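Local coordinates for oxidoreductase protein (Agrobacterium radiobacter, PDB 5UI9) that is probably an NAD-dependent oxidoreductase of the GFO/IDH/MocA family, whose natural substrate is not established, at residues 69-80 with 92-102; 4-14 with 29-37. All blocks are in the same frame, centred on the assembly; numbering follows the deposited sequence.

How the contacts relate
Contacts 1 and 2 are two beta-alpha-beta units of one Rossmann sheet, their centres about 13 Å apart. Strand 6-11 of contact 2 lies beside strand 70-73 of contact 1; Ala74 N stands 2.8 Å from Ile11 O and Asp69 N 2.7 Å from Lys7 O, both probable hydrogen bonds, while Val71 CG2 packs on Ile11 CD1. The two contacts share one NAD. At the carboxy ends of its strands, contact 2 takes the adenosine ribose through Asp37, and contact 1 takes the nicotinamide half through Gln97 and Lys98. Lys98 also reaches the bound dihydroxy acid, whereas the magnesium ion sits at the other end of contact 2, on Ala30.

Contact 1. Residues 69-80 with 92-102; sequences DFVDIATTVQSH and VPAICQKPFAK. With NAD (nicotinamide-adenine-dinucleotide), chain C; 8A1 ((2S)-2,3-dihydroxy-2-methylpropanoic acid), chain D.
His80 and Cys96 meet at the carboxy end of two parallel strands, 70-73 and 94-97, joined by helix 80-89 in a beta-alpha-beta crossover of the Rossmann fold. The strands run side by side, their directions only 4° apart, and their ladder passes from Val71 N to Pro93 O, Ile95 N to Val71 O, Ile73 N to Ile95 O and Gln97 N to Ile73 O.

The His80 side chain can be followed outward. CB lies 3.3 Å from Phe100 O. A chi1 of -72° sets CG beside the backbone N, under Cys96 SG, which sits over one ring face, 3.8 Å from the centroid and displaced toward the rim; Val77 CA covers the centre of the opposite face. CD2 is 4.0 Å from Cys96 SG. ND1 gives its main bond to Phe100 O, 3.0 Å away and in the ring plane, and a weak, bent one to Pro99 O. His80 CE1 is 3.1 Å from both Gln97 O and Pro99 O. NE2 donates to Thr75 O, 2.7 Å away and in the ring plane. The ring thus ties the loop after strand 70-73 to the turn containing the cis peptide before Pro99.

That turn faces the ligands. Gln97 NE2, also bonded to Gln20, donates to the carboxamide O7N of NAD. Lys98 O accepts both hydroxyls, O2D and O3D, of the nicotinamide ribose, while Lys98 NZ, salt-bridged to Asp178, reaches O of the bound acid at 2.7 Å.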
loop_
_atom_site.group_PDB
_atom_site.type_symbol
_atom_site.label_atom_id
_atom_site.label_comp_id
_atom_site.label_asym_id
_atom_site.label_seq_id
_atom_site.Cartn_x
_atom_site.Cartn_y
_atom_site.Cartn_z
ATOM N N ASP A 69 42.831 2.809 -12.457
ATOM C CA ASP A 69 42.677 2.651 -11.001
ATOM C C ASP A 69 41.352 1.996 -10.585
ATOM O O ASP A 69 41.241 1.461 -9.482
ATOM C CB ASP A 69 42.790 4.019 -10.319
ATOM C CG ASP A 69 44.079 4.734 -10.667
ATOM O OD1 ASP A 69 45.151 4.134 -10.470
ATOM O OD2 ASP A 69 44.013 5.883 -11.150
ATOM N N PHE A 70 40.339 2.064 -11.442
ATOM C CA PHE A 70 39.082 1.375 -11.162
ATOM C C PHE A 70 38.351 0.984 -12.425
ATOM O O PHE A 70 38.660 1.466 -13.524
ATOM C CB PHE A 70 38.183 2.226 -10.267
ATOM C CG PHE A 70 37.656 3.465 -10.932
ATOM C CD1 PHE A 70 38.371 4.654 -10.881
ATOM C CD2 PHE A 70 36.425 3.448 -11.596
ATOM C CE1 PHE A 70 37.883 5.803 -11.486
ATOM C CE2 PHE A 70 35.929 4.595 -12.201
ATOM C CZ PHE A 70 36.656 5.775 -12.144
ATOM N N VAL A 71 37.375 0.102 -12.252
ATOM C CA VAL A 71 36.566 -0.376 -13.356
ATOM C C VAL A 71 35.087 -0.095 -13.064
ATOM O O VAL A 71 34.628 -0.275 -11.935
ATOM C CB VAL A 71 36.862 -1.870 -13.667
ATOM C CG1 VAL A 71 36.443 -2.803 -12.532
ATOM C CG2 VAL A 71 36.202 -2.281 -14.970
ATOM N N ASP A 72 34.374 0.388 -14.083
ATOM C CA ASP A 72 32.941 0.649 -14.027
ATOM C C ASP A 72 32.233 -0.331 -14.968
ATOM O O ASP A 72 32.299 -0.203 -16.191
ATOM C CB ASP A 72 32.654 2.105 -14.420
ATOM C CG ASP A 72 31.251 2.579 -14.010
ATOM O OD1 ASP A 72 30.594 1.942 -13.152
ATOM O OD2 ASP A 72 30.814 3.616 -14.547
ATOM N N ILE A 73 31.561 -1.319 -14.384
ATOM C CA ILE A 73 30.897 -2.368 -15.152
ATOM C C ILE A 73 29.436 -1.969 -15.376
ATOM O O ILE A 73 28.621 -2.007 -14.443
ATOM C CB ILE A 73 31.014 -3.728 -14.429
ATOM C CG1 ILE A 73 32.497 -4.121 -14.280
ATOM C CG2 ILE A 73 30.256 -4.813 -15.181
ATOM C CD1 ILE A 73 32.783 -5.046 -13.116
ATOM N N ALA A 74 29.129 -1.567 -16.612
ATOM C CA ALA A 74 27.774 -1.178 -17.021
ATOM C C ALA A 74 27.149 -2.138 -18.040
ATOM O O ALA A 74 26.266 -1.745 -18.819
ATOM C CB ALA A 74 27.796 0.235 -17.574
ATOM N N THR A 75 27.587 -3.395 -18.032
ATOM C CA THR A 75 26.988 -4.416 -18.888
ATOM C C THR A 75 25.689 -4.913 -18.259
ATOM O O THR A 75 25.379 -4.589 -17.116
ATOM C CB THR A 75 27.911 -5.638 -19.086
ATOM O OG1 THR A 75 28.125 -6.298 -17.834
ATOM C CG2 THR A 75 29.248 -5.226 -19.680
ATOM N N THR A 76 24.949 -5.725 -19.010
ATOM C CA THR A 76 23.805 -6.451 -18.455
ATOM C C THR A 76 24.306 -7.546 -17.500
ATOM O O THR A 76 25.499 -7.858 -17.471
ATOM C CB THR A 76 22.910 -7.039 -19.563
ATOM O OG1 THR A 76 23.692 -7.843 -20.455
ATOM C CG2 THR A 76 22.243 -5.913 -20.349
ATOM N N VAL A 77 23.381 -8.114 -16.730
ATOM C CA VAL A 77 23.704 -9.014 -15.612
ATOM C C VAL A 77 24.534 -10.271 -15.950
ATOM O O VAL A 77 25.297 -10.745 -15.108
ATOM C CB VAL A 77 22.410 -9.426 -14.858
ATOM C CG1 VAL A 77 21.561 -10.385 -15.693
ATOM C CG2 VAL A 77 22.732 -10.005 -13.484
ATOM N N GLN A 78 24.384 -10.788 -17.169
ATOM C CA GLN A 78 25.022 -12.035 -17.609
ATOM C C GLN A 78 26.539 -12.048 -17.351
ATOM O O GLN A 78 27.101 -13.053 -16.907
ATOM C CB GLN A 78 24.753 -12.287 -19.112
ATOM C CG GLN A 78 23.304 -12.637 -19.483
ATOM C CD GLN A 78 22.381 -11.423 -19.723
ATOM O OE1 GLN A 78 22.701 -10.283 -19.358
ATOM N NE2 GLN A 78 21.218 -11.679 -20.328
ATOM N N SER A 79 27.189 -10.924 -17.618
ATOM C CA SER A 79 28.644 -10.832 -17.496
ATOM C C SER A 79 29.164 -10.199 -16.187
ATOM O O SER A 79 30.368 -10.036 -16.036
ATOM C CB SER A 79 29.185 -10.075 -18.705
ATOM O OG SER A 79 28.716 -8.745 -18.702
ATOM N N HIS A 80 28.285 -9.870 -15.237
ATOM C CA HIS A 80 28.718 -9.190 -14.005
ATOM C C HIS A 80 29.691 -10.016 -13.161
ATOM O O HIS A 80 30.730 -9.493 -12.734
ATOM C CB HIS A 80 27.537 -8.780 -13.122
ATOM C CG HIS A 80 26.737 -7.641 -13.663
ATOM N ND1 HIS A 80 25.605 -7.168 -13.034
ATOM C CD2 HIS A 80 26.886 -6.897 -14.784
ATOM C CE1 HIS A 80 25.099 -6.172 -13.743
ATOM N NE2 HIS A 80 25.856 -5.988 -14.808
ATOM N N VAL A 92 41.866 -4.509 -9.148
ATOM C CA VAL A 92 41.296 -3.254 -9.609
ATOM C C VAL A 92 39.964 -3.056 -8.884
ATOM O O VAL A 92 39.079 -3.907 -8.994
ATOM C CB VAL A 92 41.079 -3.278 -11.138
ATOM C CG1 VAL A 92 40.324 -2.040 -11.610
ATOM C CG2 VAL A 92 42.420 -3.392 -11.853
ATOM N N PRO A 93 39.821 -1.946 -8.119
ATOM C CA PRO A 93 38.531 -1.597 -7.523
ATOM C C PRO A 93 37.409 -1.541 -8.560
ATOM O O PRO A 93 37.616 -1.030 -9.665
ATOM C CB PRO A 93 38.788 -0.211 -6.928
ATOM C CG PRO A 93 40.256 -0.211 -6.604
ATOM C CD PRO A 93 40.922 -1.133 -7.570
ATOM N N ALA A 94 36.235 -2.054 -8.193
ATOM C CA ALA A 94 35.165 -2.301 -9.157
ATOM C C ALA A 94 33.829 -1.695 -8.749
ATOM O O ALA A 94 33.408 -1.811 -7.595
ATOM C CB ALA A 94 34.997 -3.799 -9.372
ATOM N N ILE A 95 33.174 -1.064 -9.721
ATOM C CA ILE A 95 31.764 -0.698 -9.631
ATOM C C ILE A 95 30.992 -1.659 -10.534
ATOM O O ILE A 95 31.445 -1.972 -11.638
ATOM C CB ILE A 95 31.517 0.754 -10.094
ATOM C CG1 ILE A 95 32.371 1.740 -9.284
ATOM C CG2 ILE A 95 30.037 1.109 -9.974
ATOM C CD1 ILE A 95 32.471 3.120 -9.894
ATOM N N CYS A 96 29.827 -2.110 -10.067
ATOM C CA CYS A 96 28.995 -3.050 -10.814
ATOM C C CYS A 96 27.536 -2.601 -10.825
ATOM O O CYS A 96 26.960 -2.317 -9.779
ATOM C CB CYS A 96 29.088 -4.432 -10.200
ATOM S SG CYS A 96 28.319 -5.688 -11.237
ATOM N N GLN A 97 26.949 -2.530 -12.012
ATOM C CA GLN A 97 25.539 -2.151 -12.160
ATOM C C GLN A 97 24.579 -3.164 -11.544
ATOM O O GLN A 97 24.931 -4.322 -11.323
ATOM C CB GLN A 97 25.181 -1.924 -13.641
ATOM C CG GLN A 97 25.154 -0.459 -14.059
ATOM C CD GLN A 97 23.976 0.299 -13.475
ATOM O OE1 GLN A 97 23.095 -0.293 -12.836
ATOM N NE2 GLN A 97 23.956 1.617 -13.681
ATOM N N LYS A 98 23.359 -2.705 -11.269
ATOM C CA LYS A 98 22.261 -3.603 -10.902
ATOM C C LYS A 98 21.698 -4.234 -12.185
ATOM O O LYS A 98 21.966 -3.720 -13.274
ATOM C CB LYS A 98 21.144 -2.915 -10.082
ATOM C CG LYS A 98 20.671 -1.518 -10.493
ATOM C CD LYS A 98 20.000 -1.415 -11.860
ATOM C CE LYS A 98 18.704 -2.217 -11.945
ATOM N NZ LYS A 98 17.914 -1.863 -13.155
ATOM N N PRO A 99 20.999 -5.370 -12.095
ATOM C CA PRO A 99 21.013 -6.266 -10.937
ATOM C C PRO A 99 22.433 -6.785 -10.668
ATOM O O PRO A 99 23.137 -7.147 -11.612
ATOM C CB PRO A 99 20.121 -7.438 -11.374
ATOM C CG PRO A 99 19.529 -7.054 -12.694
ATOM C CD PRO A 99 20.431 -6.020 -13.284
ATOM N N PHE A 100 22.828 -6.820 -9.397
ATOM C CA PHE A 100 24.201 -7.181 -8.997
ATOM C C PHE A 100 24.644 -8.489 -9.660
ATOM O O PHE A 100 25.640 -8.521 -10.390
ATOM C CB PHE A 100 24.266 -7.259 -7.458
ATOM C CG PHE A 100 25.641 -7.457 -6.869
ATOM C CD1 PHE A 100 26.820 -7.195 -7.574
ATOM C CD2 PHE A 100 25.742 -7.849 -5.538
ATOM C CE1 PHE A 100 28.059 -7.379 -6.976
ATOM C CE2 PHE A 100 26.978 -8.023 -4.933
ATOM C CZ PHE A 100 28.138 -7.790 -5.652
ATOM N N ALA A 101 23.854 -9.536 -9.437
ATOM C CA ALA A 101 24.118 -10.873 -9.954
ATOM C C ALA A 101 22.824 -11.538 -10.403
ATOM O O ALA A 101 21.737 -10.976 -10.227
ATOM C CB ALA A 101 24.777 -11.709 -8.872
ATOM N N LYS A 102 22.956 -12.732 -10.979
ATOM C CA LYS A 102 21.810 -13.563 -11.353
ATOM C C LYS A 102 21.146 -14.225 -10.143
ATOM O O LYS A 102 19.961 -14.538 -10.188
ATOM C CB LYS A 102 22.232 -14.649 -12.350
ATOM C CG LYS A 102 22.581 -14.119 -13.728
ATOM C CD LYS A 102 23.063 -15.223 -14.662
ATOM C CE LYS A 102 22.654 -14.948 -16.103
ATOM N NZ LYS A 102 23.460 -15.735 -17.081
HETATM P PA NAD C . 22.530 -2.438 -23.009
HETATM O O1A NAD C . 22.270 -3.807 -23.601
HETATM O O2A NAD C . 22.012 -1.206 -23.699
HETATM O O5B NAD C . 24.108 -2.267 -22.813
HETATM C C5B NAD C . 24.964 -3.341 -22.445
HETATM C C4B NAD C . 26.238 -3.200 -23.264
HETATM O O4B NAD C . 27.232 -4.062 -22.720
HETATM C C3B NAD C . 26.047 -3.602 -24.719
HETATM O O3B NAD C . 26.557 -2.564 -25.569
HETATM C C2B NAD C . 26.816 -4.905 -24.877
HETATM O O2B NAD C . 27.426 -5.009 -26.164
HETATM C C1B NAD C . 27.850 -4.808 -23.768
HETATM N N9A NAD C . 28.338 -6.072 -23.169
HETATM C C8A NAD C . 27.609 -7.098 -22.688
HETATM N N7A NAD C . 28.427 -8.058 -22.182
HETATM C C5A NAD C . 29.698 -7.639 -22.322
HETATM C C6A NAD C . 31.058 -8.152 -22.006
HETATM N N6A NAD C . 31.237 -9.354 -21.415
HETATM N N1A NAD C . 32.119 -7.374 -22.324
HETATM C C2A NAD C . 31.983 -6.171 -22.919
HETATM N N3A NAD C . 30.782 -5.649 -23.232
HETATM C C4A NAD C . 29.630 -6.320 -22.964
HETATM O O3 NAD C . 22.019 -2.451 -21.485
HETATM P PN NAD C . 21.590 -1.126 -20.668
HETATM O O1N NAD C . 20.150 -0.784 -20.958
HETATM O O2N NAD C . 22.646 -0.065 -20.848
HETATM O O5D NAD C . 21.642 -1.725 -19.188
HETATM C C5D NAD C . 22.873 -2.200 -18.658
HETATM C C4D NAD C . 22.705 -2.381 -17.162
HETATM O O4D NAD C . 22.377 -1.113 -16.585
HETATM C C3D NAD C . 21.579 -3.348 -16.823
HETATM O O3D NAD C . 22.026 -4.293 -15.845
HETATM C C2D NAD C . 20.466 -2.467 -16.284
HETATM O O2D NAD C . 19.714 -3.086 -15.239
HETATM C C1D NAD C . 21.222 -1.248 -15.759
HETATM N N1N NAD C . 20.462 0.016 -15.726
HETATM C C2N NAD C . 20.554 0.749 -14.602
HETATM C C3N NAD C . 19.890 1.957 -14.450
HETATM C C7N NAD C . 20.050 2.707 -13.156
HETATM O O7N NAD C . 21.126 2.654 -12.566
HETATM N N7N NAD C . 19.035 3.420 -12.663
HETATM C C4N NAD C . 19.102 2.418 -15.506
HETATM C C5N NAD C . 19.015 1.655 -16.672
HETATM C C6N NAD C . 19.715 0.452 -16.765
HETATM O OXT 8A1 D . 16.444 2.798 -13.654
HETATM C C 8A1 D . 16.408 1.562 -13.866
HETATM O O 8A1 D . 17.171 0.760 -13.284
HETATM C CA 8A1 D . 15.403 1.013 -14.846
HETATM C CB 8A1 D . 14.183 0.593 -14.025
HETATM O O1 8A1 D . 13.080 0.232 -14.862
HETATM O O2 8A1 D . 15.959 -0.123 -15.530
HETATM C C3 8A1 D . 15.058 2.069 -15.896
#

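Contact 2. Residues 4-14 with 29-37; sequences TELKGALIGCG and GAGIAAICD. With MG (magnesium ion), chain E; NAD (nicotinamide-adenine-dinucleotide), chain C.
Glu5 lays its carboxylate along the backbone of Ala30 and Gly31, where strands 6-11 and 30-36 start the first parallel beta-alpha-beta unit of the Rossmann fold. OE1 is 3.5 Å from Ala30 C, a contact without a hydrogen bond; Ala30 N is buried without a partner. Ala30 O turns elsewhere, binding the magnesium ion at 2.2 Å together with a water and the carbonyls of Trp24 and Val27.

Leu6 follows, its N bonded to Gly29 O, its O to Gly31 N, and its CB against Ala30 CB. Lys7 rests its CB on Ala33 CB. Gly8 N still bonds to Gly31 O; between Gly8 and Ala9 the register shifts by one, a beta bulge, and Gly8 O takes Ala33 N at 2.8 Å and, weakly, Ala34 N at 3.4 Å. Ile32 CD1 lies against the Gly8 backbone.

Beyond the bulge the side chains alternate. Ala9 meets Ala34 and Ile11 meets Cys36 on the face toward helix 59-65, while Leu10, on the face toward helix 17-26, sets its CB near Ile32 CD1 and Ile35 CG2. The ladder resumes with Leu10 N to Ala34 O and Cys36 N to Leu10 O, and Gly12 N bonds almost straight (176°) to Cys36 O. Cys13, the centre of an inverse gamma turn, places SG 3.7 Å from Ile35 CB, and its N donates to the anti lone pair of Asp37 OD2 at 2.7 Å. Gly14 CA lies 3.2 Å from NAD O5B, in the glycine-rich turn.

Asp37 swings its carboxylate away from its own backbone N (chi1 -157°). OD1, also bonded by Asp39 N, accepts a hydrogen bond from O2B at 2.6 Å, and OD2, already taken by Cys13 N, one from O3B. A carboxylate hydrogen-bonded to the 2'-hydroxyl (O2B) would probably repel the 2'-phosphate of NADP, consistent with a preference for NAD.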
loop_
_atom_site.group_PDB
_atom_site.type_symbol
_atom_site.label_atom_id
_atom_site.label_comp_id
_atom_site.label_asym_id
_atom_site.label_seq_id
_atom_site.Cartn_x
_atom_site.Cartn_y
_atom_site.Cartn_z
ATOM N N THR A 4 46.005 14.432 -7.684
ATOM C CA THR A 4 46.032 13.156 -8.465
ATOM C C THR A 4 44.626 12.752 -8.949
ATOM O O THR A 4 43.667 12.745 -8.172
ATOM C CB THR A 4 46.653 12.001 -7.645
ATOM O OG1 THR A 4 45.940 11.838 -6.408
ATOM C CG2 THR A 4 48.127 12.285 -7.346
ATOM N N GLU A 5 44.535 12.412 -10.236
ATOM C CA GLU A 5 43.273 12.122 -10.916
ATOM C C GLU A 5 43.146 10.607 -11.093
ATOM O O GLU A 5 43.995 9.993 -11.743
ATOM C CB GLU A 5 43.273 12.825 -12.288
ATOM C CG GLU A 5 42.198 12.388 -13.297
ATOM C CD GLU A 5 40.995 13.313 -13.394
ATOM O OE1 GLU A 5 40.289 13.233 -14.424
ATOM O OE2 GLU A 5 40.748 14.109 -12.463
ATOM N N LEU A 6 42.091 10.014 -10.528
ATOM C CA LEU A 6 41.818 8.581 -10.725
ATOM C C LEU A 6 41.385 8.315 -12.165
ATOM O O LEU A 6 40.691 9.133 -12.764
ATOM C CB LEU A 6 40.757 8.061 -9.753
ATOM C CG LEU A 6 41.133 7.975 -8.270
ATOM C CD1 LEU A 6 39.914 7.568 -7.456
ATOM C CD2 LEU A 6 42.271 7.000 -8.031
ATOM N N LYS A 7 41.822 7.181 -12.712
ATOM C CA LYS A 7 41.560 6.812 -14.107
ATOM C C LYS A 7 40.694 5.565 -14.134
ATOM O O LYS A 7 41.084 4.532 -13.598
ATOM C CB LYS A 7 42.876 6.545 -14.842
ATOM C CG LYS A 7 43.708 7.802 -15.083
ATOM C CD LYS A 7 45.191 7.616 -14.753
ATOM C CE LYS A 7 45.917 6.723 -15.752
ATOM N NZ LYS A 7 45.982 7.309 -17.122
ATOM N N GLY A 8 39.521 5.664 -14.755
ATOM C CA GLY A 8 38.590 4.542 -14.832
ATOM C C GLY A 8 38.570 3.882 -16.192
ATOM O O GLY A 8 38.923 4.491 -17.199
ATOM N N ALA A 9 38.177 2.617 -16.211
ATOM C CA ALA A 9 37.823 1.928 -17.448
ATOM C C ALA A 9 36.365 1.535 -17.327
ATOM O O ALA A 9 35.981 0.952 -16.320
ATOM C CB ALA A 9 38.684 0.702 -17.644
ATOM N N LEU A 10 35.557 1.858 -18.335
ATOM C CA LEU A 10 34.144 1.483 -18.338
ATOM C C LEU A 10 33.941 0.316 -19.303
ATOM O O LEU A 10 34.414 0.356 -20.438
ATOM C CB LEU A 10 33.257 2.675 -18.692
ATOM C CG LEU A 10 31.742 2.386 -18.702
ATOM C CD1 LEU A 10 30.938 3.522 -18.093
ATOM C CD2 LEU A 10 31.237 2.078 -20.111
ATOM N N ILE A 11 33.258 -0.722 -18.833
ATOM C CA ILE A 11 32.969 -1.923 -19.626
ATOM C C ILE A 11 31.453 -2.026 -19.787
ATOM O O ILE A 11 30.734 -2.174 -18.800
ATOM C CB ILE A 11 33.491 -3.197 -18.931
ATOM C CG1 ILE A 11 34.999 -3.086 -18.647
ATOM C CG2 ILE A 11 33.194 -4.440 -19.775
ATOM C CD1 ILE A 11 35.504 -4.147 -17.693
ATOM N N GLY A 12 30.989 -1.962 -21.034
ATOM C CA GLY A 12 29.569 -2.017 -21.377
ATOM C C GLY A 12 29.114 -0.645 -21.820
ATOM O O GLY A 12 28.572 0.099 -21.030
ATOM N N CYS A 13 29.352 -0.316 -23.088
ATOM C CA CYS A 13 29.061 1.014 -23.641
ATOM C C CYS A 13 27.637 1.095 -24.202
ATOM O O CYS A 13 27.428 1.516 -25.347
ATOM C CB CYS A 13 30.091 1.363 -24.722
ATOM S SG CYS A 13 31.773 1.547 -24.085
ATOM N N GLY A 14 26.660 0.716 -23.381
ATOM C CA GLY A 14 25.281 0.570 -23.834
ATOM C C GLY A 14 24.428 1.796 -23.610
ATOM O O GLY A 14 24.936 2.913 -23.489
ATOM N N GLY A 29 37.958 14.508 -9.418
ATOM C CA GLY A 29 38.919 13.538 -8.905
ATOM C C GLY A 29 38.966 12.233 -9.683
ATOM O O GLY A 29 39.688 11.312 -9.291
ATOM N N ALA A 30 38.210 12.142 -10.782
ATOM C CA ALA A 30 38.217 10.943 -11.620
ATOM C C ALA A 30 37.725 11.211 -13.040
ATOM O O ALA A 30 36.947 12.147 -13.277
ATOM C CB ALA A 30 37.383 9.842 -10.977
ATOM N N GLY A 31 38.195 10.380 -13.970
ATOM C CA GLY A 31 37.724 10.382 -15.358
ATOM C C GLY A 31 37.956 9.033 -16.011
ATOM O O GLY A 31 38.660 8.182 -15.458
ATOM N N ILE A 32 37.382 8.843 -17.195
ATOM C CA ILE A 32 37.496 7.570 -17.928
ATOM C C ILE A 32 38.641 7.620 -18.949
ATOM O O ILE A 32 38.644 8.474 -19.839
ATOM C CB ILE A 32 36.169 7.217 -18.637
ATOM C CG1 ILE A 32 35.027 7.095 -17.609
ATOM C CG2 ILE A 32 36.302 5.940 -19.464
ATOM C CD1 ILE A 32 35.203 6.038 -16.535
ATOM N N ALA A 33 39.596 6.695 -18.806
ATOM C CA ALA A 33 40.761 6.593 -19.692
ATOM C C ALA A 33 40.626 5.482 -20.739
ATOM O O ALA A 33 41.394 5.460 -21.699
ATOM C CB ALA A 33 42.026 6.369 -18.871
ATOM N N ALA A 34 39.680 4.560 -20.549
ATOM C CA ALA A 34 39.508 3.423 -21.456
ATOM C C ALA A 34 38.066 2.920 -21.432
ATOM O O ALA A 34 37.388 3.019 -20.410
ATOM C CB ALA A 34 40.461 2.307 -21.077
ATOM N N ILE A 35 37.603 2.411 -22.569
ATOM C CA ILE A 35 36.280 1.801 -22.667
ATOM C C ILE A 35 36.354 0.447 -23.370
ATOM O O ILE A 35 37.305 0.157 -24.113
ATOM C CB ILE A 35 35.236 2.724 -23.350
ATOM C CG1 ILE A 35 35.704 3.205 -24.730
ATOM C CG2 ILE A 35 34.923 3.924 -22.461
ATOM C CD1 ILE A 35 34.588 3.786 -25.575
ATOM N N CYS A 36 35.339 -0.374 -23.115
ATOM C CA CYS A 36 35.276 -1.738 -23.621
ATOM C C CYS A 36 33.839 -2.110 -23.973
ATOM O O CYS A 36 32.918 -1.823 -23.207
ATOM C CB CYS A 36 35.826 -2.707 -22.573
ATOM S SG CYS A 36 35.693 -4.458 -23.011
ATOM N N ASP A 37 33.661 -2.725 -25.138
ATOM C CA ASP A 37 32.379 -3.303 -25.546
ATOM C C ASP A 37 32.598 -4.362 -26.630
ATOM O O ASP A 37 33.443 -4.186 -27.513
ATOM C CB ASP A 37 31.432 -2.212 -26.055
ATOM C CG ASP A 37 29.971 -2.620 -25.975
ATOM O OD1 ASP A 37 29.570 -3.599 -26.649
ATOM O OD2 ASP A 37 29.221 -1.967 -25.227
HETATM MG MG MG E . 35.827 13.850 -14.195
HETATM P PA NAD C . 22.530 -2.438 -23.009
HETATM O O1A NAD C . 22.270 -3.807 -23.601
HETATM O O2A NAD C . 22.012 -1.206 -23.699
HETATM O O5B NAD C . 24.108 -2.267 -22.813
HETATM C C5B NAD C . 24.964 -3.341 -22.445
HETATM C C4B NAD C . 26.238 -3.200 -23.264
HETATM O O4B NAD C . 27.232 -4.062 -22.720
HETATM C C3B NAD C . 26.047 -3.602 -24.719
HETATM O O3B NAD C . 26.557 -2.564 -25.569
HETATM C C2B NAD C . 26.816 -4.905 -24.877
HETATM O O2B NAD C . 27.426 -5.009 -26.164
HETATM C C1B NAD C . 27.850 -4.808 -23.768
HETATM N N9A NAD C . 28.338 -6.072 -23.169
HETATM C C8A NAD C . 27.609 -7.098 -22.688
HETATM N N7A NAD C . 28.427 -8.058 -22.182
HETATM C C5A NAD C . 29.698 -7.639 -22.322
HETATM C C6A NAD C . 31.058 -8.152 -22.006
HETATM N N6A NAD C . 31.237 -9.354 -21.415
HETATM N N1A NAD C . 32.119 -7.374 -22.324
HETATM C C2A NAD C . 31.983 -6.171 -22.919
HETATM N N3A NAD C . 30.782 -5.649 -23.232
HETATM C C4A NAD C . 29.630 -6.320 -22.964
HETATM O O3 NAD C . 22.019 -2.451 -21.485
HETATM P PN NAD C . 21.590 -1.126 -20.668
HETATM O O1N NAD C . 20.150 -0.784 -20.958
HETATM O O2N NAD C . 22.646 -0.065 -20.848
HETATM O O5D NAD C . 21.642 -1.725 -19.188
HETATM C C5D NAD C . 22.873 -2.200 -18.658
HETATM C C4D NAD C . 22.705 -2.381 -17.162
HETATM O O4D NAD C . 22.377 -1.113 -16.585
HETATM C C3D NAD C . 21.579 -3.348 -16.823
HETATM O O3D NAD C . 22.026 -4.293 -15.845
HETATM C C2D NAD C . 20.466 -2.467 -16.284
HETATM O O2D NAD C . 19.714 -3.086 -15.239
HETATM C C1D NAD C . 21.222 -1.248 -15.759
HETATM N N1N NAD C . 20.462 0.016 -15.726
HETATM C C2N NAD C . 20.554 0.749 -14.602
HETATM C C3N NAD C . 19.890 1.957 -14.450
HETATM C C7N NAD C . 20.050 2.707 -13.156
HETATM O O7N NAD C . 21.126 2.654 -12.566
HETATM N N7N NAD C . 19.035 3.420 -12.663
HETATM C C4N NAD C . 19.102 2.418 -15.506
HETATM C C5N NAD C . 19.015 1.655 -16.672
HETATM C C6N NAD C . 19.715 0.452 -16.765
HETATM O O HOH W 1 37.454 15.520 -14.237
#